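Local coordinates for putative hemin transport system, substrate-binding protein (Burkholderia cenocepacia J2315, PDB 5GIZ) that binds heme in the periplasm and probably delivers it to the membrane transporter of a bacterial heme-uptake system, at residues 151-156 and 202-207. Residues are numbered along the deposited sequence; the frame is centred on the assembly and turned at random.
Sequences RVLFVL and AAPDVV. With SO4 (sulfate ion), chain D.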
loop_
_atom_site.group_PDB
_atom_site.type_symbol
_atom_site.label_atom_id
_atom_site.label_comp_id
_atom_site.label_asym_id
_atom_site.label_seq_id
_atom_site.Cartn_x
_atom_site.Cartn_y
_atom_site.Cartn_z
ATOM N N ARG A 151 18.813 -2.367 -9.600
ATOM C CA ARG A 151 17.625 -3.013 -10.159
ATOM C C ARG A 151 16.951 -3.859 -9.111
ATOM O O ARG A 151 17.577 -4.723 -8.522
ATOM C CB ARG A 151 18.000 -3.860 -11.366
ATOM C CG ARG A 151 18.741 -3.098 -12.469
ATOM C CD ARG A 151 19.062 -4.014 -13.647
ATOM N NE ARG A 151 17.862 -4.340 -14.392
ATOM C CZ ARG A 151 17.298 -3.589 -15.315
ATOM N NH1 ARG A 151 17.772 -2.380 -15.610
ATOM N NH2 ARG A 151 16.160 -4.005 -15.887
ATOM N N VAL A 152 15.674 -3.600 -8.853
ATOM C CA VAL A 152 14.930 -4.299 -7.818
ATOM C C VAL A 152 13.737 -4.993 -8.444
ATOM O O VAL A 152 12.956 -4.349 -9.140
ATOM C CB VAL A 152 14.426 -3.313 -6.743
ATOM C CG1 VAL A 152 13.607 -4.054 -5.690
ATOM C CG2 VAL A 152 15.611 -2.576 -6.112
ATOM N N LEU A 153 13.577 -6.294 -8.156
ATOM C CA LEU A 153 12.430 -7.111 -8.569
ATOM C C LEU A 153 11.501 -7.179 -7.382
ATOM O O LEU A 153 11.945 -7.613 -6.329
ATOM C CB LEU A 153 12.931 -8.505 -8.845
ATOM C CG LEU A 153 11.839 -9.527 -9.181
ATOM C CD1 LEU A 153 11.206 -9.210 -10.504
ATOM C CD2 LEU A 153 12.422 -10.945 -9.136
ATOM N N PHE A 154 10.241 -6.801 -7.583
ATOM C CA PHE A 154 9.190 -6.991 -6.597
ATOM C C PHE A 154 8.321 -8.187 -6.901
ATOM O O PHE A 154 7.680 -8.232 -7.921
ATOM C CB PHE A 154 8.280 -5.742 -6.407
ATOM C CG PHE A 154 7.240 -5.965 -5.339
ATOM C CD1 PHE A 154 7.601 -5.992 -4.036
ATOM C CD2 PHE A 154 5.935 -6.278 -5.661
ATOM C CE1 PHE A 154 6.699 -6.264 -3.019
ATOM C CE2 PHE A 154 5.029 -6.545 -4.631
ATOM C CZ PHE A 154 5.417 -6.562 -3.349
ATOM N N VAL A 155 8.359 -9.137 -6.000
ATOM C CA VAL A 155 7.499 -10.305 -6.010
ATOM C C VAL A 155 6.299 -10.057 -5.106
ATOM O O VAL A 155 6.463 -9.901 -3.887
ATOM C CB VAL A 155 8.255 -11.515 -5.456
ATOM C CG1 VAL A 155 7.314 -12.729 -5.328
ATOM C CG2 VAL A 155 9.463 -11.820 -6.362
ATOM N N LEU A 156 5.103 -10.157 -5.697
ATOM C CA LEU A 156 3.877 -10.099 -4.911
ATOM C C LEU A 156 3.590 -11.448 -4.254
ATOM O O LEU A 156 3.325 -11.526 -3.067
ATOM C CB LEU A 156 2.703 -9.706 -5.807
ATOM C CG LEU A 156 1.349 -9.555 -5.083
ATOM C CD1 LEU A 156 1.449 -8.525 -3.957
ATOM C CD2 LEU A 156 0.262 -9.197 -6.070
ATOM N N ALA A 202 15.885 -9.363 -16.634
ATOM C CA ALA A 202 15.617 -8.346 -15.625
ATOM C C ALA A 202 16.821 -8.146 -14.710
ATOM O O ALA A 202 17.025 -7.036 -14.172
ATOM C CB ALA A 202 14.395 -8.718 -14.813
ATOM N N ALA A 203 17.558 -9.233 -14.499
ATOM C CA ALA A 203 18.863 -9.212 -13.764
ATOM C C ALA A 203 18.792 -8.376 -12.478
ATOM O O ALA A 203 19.488 -7.373 -12.320
ATOM C CB ALA A 203 19.950 -8.668 -14.662
ATOM N N PRO A 204 17.861 -8.737 -11.599
ATOM C CA PRO A 204 17.734 -7.951 -10.383
ATOM C C PRO A 204 18.954 -8.021 -9.485
ATOM O O PRO A 204 19.563 -9.071 -9.327
ATOM C CB PRO A 204 16.536 -8.588 -9.684
ATOM C CG PRO A 204 16.477 -9.974 -10.208
ATOM C CD PRO A 204 16.974 -9.916 -11.596
ATOM N N ASP A 205 19.290 -6.900 -8.864
ATOM C CA ASP A 205 20.287 -6.785 -7.815
ATOM C C ASP A 205 19.736 -7.111 -6.444
ATOM O O ASP A 205 20.451 -7.559 -5.611
ATOM C CB ASP A 205 20.901 -5.378 -7.804
ATOM C CG ASP A 205 21.442 -4.977 -9.155
ATOM O OD1 ASP A 205 22.140 -5.839 -9.735
ATOM O OD2 ASP A 205 21.177 -3.877 -9.708
ATOM N N VAL A 206 18.440 -6.889 -6.233
ATOM C CA VAL A 206 17.772 -7.193 -4.955
ATOM C C VAL A 206 16.407 -7.735 -5.272
ATOM O O VAL A 206 15.757 -7.275 -6.231
ATOM C CB VAL A 206 17.551 -5.918 -4.092
ATOM C CG1 VAL A 206 16.945 -6.204 -2.685
ATOM C CG2 VAL A 206 18.853 -5.150 -3.893
ATOM N N VAL A 207 15.966 -8.732 -4.539
ATOM C CA VAL A 207 14.584 -9.155 -4.583
ATOM C C VAL A 207 13.859 -8.575 -3.376
ATOM O O VAL A 207 14.240 -8.803 -2.231
ATOM C CB VAL A 207 14.460 -10.677 -4.544
ATOM C CG1 VAL A 207 13.027 -11.082 -4.531
ATOM C CG2 VAL A 207 15.224 -11.332 -5.695
HETATM S S SO4 D . 15.857 -1.269 -18.631
HETATM O O1 SO4 D . 15.919 -0.471 -17.389
HETATM O O2 SO4 D . 14.936 -0.572 -19.532
HETATM O O3 SO4 D . 17.217 -1.386 -19.193
HETATM O O4 SO4 D . 15.334 -2.618 -18.333
#
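Arg151 meets residues 202-207 through both its backbone and its side chain, and shows how a parallel strand pair can be secured at its starting end. Its backbone N-H points almost straight (172°) at Asp205 OD2, 2.8 Å from Arg151 N, reaching the anti side of the carboxylate. Asp205 CG lies beside its own backbone N (chi1 -54°), which turns the carboxylate toward the backbone N-H of Arg151. Arg151 O takes two donors, Asp205 N at 2.8 Å and the longer Val206 N at 3.3 Å. The arginine chain, bent at chi3 (72°), brings Arg151 NE to 2.8 Å from Ala202 O at the end of helix 196-202; this oxygen lies near the guanidinium plane, although the donor is tilted from the carbonyl plane. Arg151 NH1 and NH2 each bond a different oxygen of a sulfate, probably from the crystallisation liquor. Further along, Leu153 N reaches Val206 O at 3.1 Å. Leu153 CB rests on Pro204 CB (3.7 Å), and Val155 CG2, close to the heme-binding His158 (no heme is bound here), meets Val207 CG1 at 4.1 Å. The pair belongs to one lobe's mixed sheet, where 162-166 runs antiparallel and 182-183 parallel to 151-159. Helix exit and strand start are thus tied to one residue; bonding along the guanidinium edge by Ala202 O and the sulfate, with Ala184 O as a further partner of Arg151 NH2, probably limits its rotation.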